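Local coordinates for protein diheme cytochrome C NAPB (Haemophilus influenzae, PDB 1JNI) that probably passes electrons through two stacked c-type hemes to the catalytic subunit of the periplasmic nitrate reductase, at residues H61-S66 / A71-P76. Sequence-based numbering, arbitrary orientation. Where two conformers were deposited one is given.
Sequences HSPENS and ATRISP. With HEC (heme c), chain C.
In the conformer described here, Ser-66 OG accepts two hydrogen bonds from Arg-73, which grips it side-on: Arg-73 NE lies 2.9 Å from OG and NH2 3.2 Å, with the hydroxyl oxygen in the guanidinium plane. CG of Arg-73 stands anti to the backbone N (chi1 -176°) and the chain bends at chi3, which carries the guanidinium group alongside 61-66. There the Arg-73 side chain crosses that of Pro-63 at about a right angle, with Arg-73 CD 4.0 Å from Pro-63 CB, and one guanidinium face looks onto the Pro-63 carbonyl. A water donates to Pro-63 O and accepts a weak bond from Arg-73 NH2.

At the other end of the contact, His-61 ligates the heme iron through NE2 at 2.0 Å, opposite His-43. Its ND1 donates a nearly straight bond (170°) to Thr-72 O at 2.7 Å, close to the ring plane. This helps to fix the rotation of the imidazole about its bond to the iron and would probably increase its electron donation to the metal. Ala-71 CB makes a CH-pi contact over one ring face, 3.6 Å from the centroid. Thr-72 also holds the same heme, its N and OG1 both donating to propionate oxygen O2D. Between these two sites, Ile-74 N bonds to His-61 O at 3.1 Å.

His-61 is the histidine of the CXXCH heme-binding motif and closes helix 58-61. The chain then turns through 62-65 into helix 66-69. The loop segment 71-76 returns beside the turn, where Ile-74 packs on Leu-58 of the first helix and approaches the second heme.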
ATOM      1  N   HIS A  61       2.741   1.204  -5.693  1.00 13.68           N
ATOM      2  CA  HIS A  61       1.619   1.950  -5.145  1.00 13.68           C
ATOM      3  C   HIS A  61       2.026   3.187  -4.392  1.00 13.87           C
ATOM      4  O   HIS A  61       1.145   3.919  -3.944  1.00 16.12           O
ATOM      5  CB  HIS A  61       0.825   0.977  -4.297  1.00 14.51           C
ATOM      6  CG  HIS A  61      -0.029  -0.034  -5.042  1.00 12.74           C
ATOM      7  ND1 HIS A  61      -1.247   0.209  -5.640  1.00 13.42           N
ATOM      8  CD2 HIS A  61       0.209  -1.357  -5.209  1.00 13.73           C
ATOM      9  CE1 HIS A  61      -1.695  -0.956  -6.167  1.00 12.39           C
ATOM     10  NE2 HIS A  61      -0.826  -1.915  -5.931  1.00 13.38           N
ATOM     11  N   SER A  62       3.318   3.478  -4.261  1.00 14.31           N
ATOM     12  CA  SER A  62       3.684   4.745  -3.633  1.00 15.88           C
ATOM     13  C   SER A  62       3.278   5.932  -4.482  1.00 14.52           C
ATOM     14  O   SER A  62       3.125   5.832  -5.729  1.00 15.97           O
ATOM     15  CB  SER A  62       5.188   4.831  -3.411  1.00 16.89           C
ATOM     16  OG  SER A  62       5.895   4.780  -4.613  1.00 21.65           O
ATOM     17  N   PRO A  63       3.102   7.106  -3.884  1.00 16.15           N
ATOM     18  CA  PRO A  63       2.848   8.341  -4.657  1.00 19.01           C
ATOM     19  C   PRO A  63       3.877   8.554  -5.763  1.00 18.18           C
ATOM     20  O   PRO A  63       3.533   8.983  -6.853  1.00 20.60           O
ATOM     21  CB  PRO A  63       2.932   9.435  -3.601  1.00 21.40           C
ATOM     22  CG  PRO A  63       2.423   8.767  -2.370  1.00 20.94           C
ATOM     23  CD  PRO A  63       3.044   7.380  -2.436  1.00 18.35           C
ATOM     24  N   GLU A  64       5.154   8.254  -5.510  1.00 17.06           N
ATOM     25  CA  GLU A  64       6.131   8.537  -6.562  1.00 18.11           C
ATOM     26  C   GLU A  64       6.171   7.551  -7.688  1.00 16.63           C
ATOM     27  O   GLU A  64       6.706   7.924  -8.734  1.00 17.82           O
ATOM     28  CB  GLU A  64       7.535   8.688  -5.978  1.00 20.75           C
ATOM     29  CG  GLU A  64       8.165   7.608  -5.201  1.00 24.24           C
ATOM     30  CD  GLU A  64       7.841   7.610  -3.699  1.00 25.14           C
ATOM     31  OE1 GLU A  64       8.828   7.194  -3.002  1.00 22.81           O
ATOM     32  OE2 GLU A  64       6.705   7.966  -3.267  1.00 21.60           O
ATOM     33  N   ASN A  65       5.605   6.352  -7.594  1.00 17.58           N
ATOM     34  CA  ASN A  65       5.670   5.316  -8.616  1.00 16.35           C
ATOM     35  C   ASN A  65       4.302   5.032  -9.270  1.00 16.11           C
ATOM     36  O   ASN A  65       4.276   4.291 -10.247  1.00 18.74           O
ATOM     37  CB  ASN A  65       6.203   3.985  -8.110  1.00 17.31           C
ATOM     38  CG  ASN A  65       7.686   4.039  -7.801  1.00 21.19           C
ATOM     39  OD1 ASN A  65       8.541   3.856  -8.649  1.00 31.11           O
ATOM     40  ND2 ASN A  65       7.880   4.176  -6.491  1.00 34.07           N
ATOM     41  N   SER A  66       3.199   5.574  -8.740  1.00 15.77           N
ATOM     42  CA  SER A  66       1.883   5.194  -9.211  1.00 15.73           C
ATOM     43  C   SER A  66       1.673   5.524 -10.690  1.00 17.37           C
ATOM     44  O   SER A  66       1.067   4.743 -11.445  1.00 19.28           O
ATOM     45  CB  SER A  66       0.852   5.879  -8.354  0.71 17.32           C
ATOM     46  OG  SER A  66       0.785   7.263  -8.330  0.71 16.37           O
ATOM     47  N   ALA A  71      -0.443   1.534 -11.085  1.00 18.07           N
ATOM     48  CA  ALA A  71      -1.052   1.104  -9.840  1.00 17.48           C
ATOM     49  C   ALA A  71      -1.669   2.279  -9.125  1.00 16.48           C
ATOM     50  O   ALA A  71      -1.039   3.313  -8.998  1.00 24.24           O
ATOM     51  CB  ALA A  71       0.018   0.483  -8.935  1.00 17.98           C
ATOM     52  N   THR A  72      -2.868   2.116  -8.589  1.00 16.00           N
ATOM     53  CA  THR A  72      -3.541   3.193  -7.855  1.00 16.48           C
ATOM     54  C   THR A  72      -2.723   3.588  -6.649  1.00 14.85           C
ATOM     55  O   THR A  72      -2.269   2.706  -5.892  1.00 15.04           O
ATOM     56  CB  THR A  72      -4.945   2.747  -7.424  1.00 19.08           C
ATOM     57  OG1 THR A  72      -5.693   2.549  -8.634  1.00 30.90           O
ATOM     58  CG2 THR A  72      -5.679   3.760  -6.591  1.00 24.49           C
ATOM     59  N   ARG A  73      -2.552   4.895  -6.494  1.00 17.30           N
ATOM     60  CA  ARG A  73      -1.781   5.369  -5.373  1.00 18.70           C
ATOM     61  C   ARG A  73      -2.453   5.091  -4.036  1.00 15.23           C
ATOM     62  O   ARG A  73      -3.688   5.257  -3.969  1.00 17.38           O
ATOM     63  CB  ARG A  73      -1.629   6.885  -5.585  1.00 23.68           C
ATOM     64  CG  ARG A  73      -0.810   7.678  -4.663  1.00 26.80           C
ATOM     65  CD  ARG A  73      -0.756   9.128  -5.113  1.00 33.72           C
ATOM     66  NE  ARG A  73      -0.071   9.298  -6.392  1.00 31.13           N
ATOM     67  CZ  ARG A  73       0.288  10.452  -6.940  1.00 29.33           C
ATOM     68  NH1 ARG A  73       0.023  11.567  -6.277  1.00 38.96           N
ATOM     69  NH2 ARG A  73       0.898  10.491  -8.113  1.00 35.23           N
ATOM     70  N   ILE A  74      -1.685   4.744  -3.001  1.00 16.16           N
ATOM     71  CA  ILE A  74      -2.300   4.714  -1.673  1.00 16.26           C
ATOM     72  C   ILE A  74      -2.720   6.143  -1.322  1.00 18.07           C
ATOM     73  O   ILE A  74      -1.974   7.100  -1.473  1.00 18.56           O
ATOM     74  CB  ILE A  74      -1.409   4.078  -0.580  1.00 19.29           C
ATOM     75  CG1 ILE A  74       0.001   4.657  -0.542  1.00 22.12           C
ATOM     76  CG2 ILE A  74      -1.387   2.537  -0.690  1.00 22.44           C
ATOM     77  CD1 ILE A  74       0.731   4.401   0.780  1.00 23.76           C
ATOM     78  N   SER A  75      -3.954   6.283  -0.867  1.00 18.60           N
ATOM     79  CA  SER A  75      -4.564   7.565  -0.529  1.00 21.93           C
ATOM     80  C   SER A  75      -4.093   8.153   0.795  1.00 18.39           C
ATOM     81  O   SER A  75      -3.495   7.406   1.594  1.00 19.88           O
ATOM     82  CB  SER A  75      -6.087   7.374  -0.423  0.76 26.78           C
ATOM     83  OG  SER A  75      -6.445   6.496   0.637  0.76 37.00           O
ATOM     84  N   PRO A  76      -4.326   9.425   1.028  1.00 18.61           N
ATOM     85  CA  PRO A  76      -3.982  10.005   2.354  1.00 19.22           C
ATOM     86  C   PRO A  76      -4.537   9.271   3.572  1.00 16.93           C
ATOM     87  O   PRO A  76      -3.971   9.397   4.660  1.00 18.83           O
ATOM     88  CB  PRO A  76      -4.507  11.435   2.266  1.00 19.44           C
ATOM     89  CG  PRO A  76      -4.481  11.732   0.793  1.00 25.06           C
ATOM     90  CD  PRO A  76      -4.807  10.429   0.081  1.00 22.60           C
TER
HETATM   91 FE   HEC C 126      -1.083  -3.821  -6.493  1.00 14.70          FE
HETATM   92  CHA HEC C 126      -4.148  -3.057  -7.902  1.00 15.73           C
HETATM   93  CHB HEC C 126      -2.540  -4.039  -3.425  1.00 13.96           C
HETATM   94  CHC HEC C 126       1.886  -4.832  -5.140  1.00 15.05           C
HETATM   95  CHD HEC C 126       0.465  -3.122  -9.448  1.00 16.28           C
HETATM   96  NA  HEC C 126      -2.962  -3.602  -5.804  1.00 14.77           N
HETATM   97  C1A HEC C 126      -4.086  -3.293  -6.527  1.00 14.28           C
HETATM   98  C2A HEC C 126      -5.229  -3.119  -5.634  1.00 14.38           C
HETATM   99  C3A HEC C 126      -4.794  -3.337  -4.373  1.00 14.76           C
HETATM  100  C4A HEC C 126      -3.387  -3.660  -4.469  1.00 13.97           C
HETATM  101  CMA HEC C 126      -5.525  -3.163  -3.036  1.00 15.39           C
HETATM  102  CAA HEC C 126      -6.629  -2.662  -6.107  1.00 15.66           C
HETATM  103  CBA HEC C 126      -6.793  -1.111  -5.998  1.00 21.12           C
HETATM  104  CGA HEC C 126      -8.107  -0.711  -6.623  1.00 28.49           C
HETATM  105  O1A HEC C 126      -9.096  -0.641  -5.913  1.00 45.36           O
HETATM  106  O2A HEC C 126      -8.189  -0.419  -7.852  1.00 40.49           O
HETATM  107  NB  HEC C 126      -0.483  -4.387  -4.664  1.00 13.95           N
HETATM  108  C1B HEC C 126      -1.205  -4.430  -3.480  1.00 13.47           C
HETATM  109  C2B HEC C 126      -0.412  -4.987  -2.395  1.00 14.11           C
HETATM  110  C3B HEC C 126       0.809  -5.256  -2.889  1.00 15.77           C
HETATM  111  C4B HEC C 126       0.787  -4.837  -4.287  1.00 14.54           C
HETATM  112  CMB HEC C 126      -0.970  -5.066  -0.957  1.00 16.55           C
HETATM  113  CAB HEC C 126       1.924  -5.897  -2.222  1.00 16.12           C
HETATM  114  CBB HEC C 126       1.664  -7.197  -1.510  1.00 18.56           C
HETATM  115  NC  HEC C 126       0.781  -3.896  -7.127  1.00 13.87           N
HETATM  116  C1C HEC C 126       1.903  -4.304  -6.426  1.00 14.10           C
HETATM  117  C2C HEC C 126       3.102  -4.190  -7.237  1.00 14.44           C
HETATM  118  C3C HEC C 126       2.736  -3.699  -8.457  1.00 14.98           C
HETATM  119  C4C HEC C 126       1.271  -3.540  -8.382  1.00 15.48           C
HETATM  120  CMC HEC C 126       4.514  -4.428  -6.696  1.00 17.03           C
HETATM  121  CAC HEC C 126       3.597  -3.244  -9.484  1.00 16.30           C
HETATM  122  CBC HEC C 126       4.496  -4.274 -10.106  1.00 17.74           C
HETATM  123  ND  HEC C 126      -1.717  -3.283  -8.304  1.00 16.34           N
HETATM  124  C1D HEC C 126      -0.928  -3.012  -9.410  1.00 13.47           C
HETATM  125  C2D HEC C 126      -1.746  -2.636 -10.567  1.00 14.74           C
HETATM  126  C3D HEC C 126      -3.030  -2.662 -10.127  1.00 14.88           C
HETATM  127  C4D HEC C 126      -3.008  -3.050  -8.717  1.00 16.02           C
HETATM  128  CMD HEC C 126      -1.199  -2.316 -11.989  1.00 16.78           C
HETATM  129  CAD HEC C 126      -4.293  -2.500 -10.986  1.00 20.21           C
HETATM  130  CBD HEC C 126      -4.573  -0.995 -11.133  1.00 22.61           C
HETATM  131  CGD HEC C 126      -5.331  -0.620  -9.858  1.00 31.55           C
HETATM  132  O1D HEC C 126      -6.577  -0.903  -9.761  1.00 32.96           O
HETATM  133  O2D HEC C 126      -4.571  -0.061  -9.043  1.00 27.52           O
HETATM  134  O   HOH W   1       3.257   9.014  -9.616  1.00 20.15           O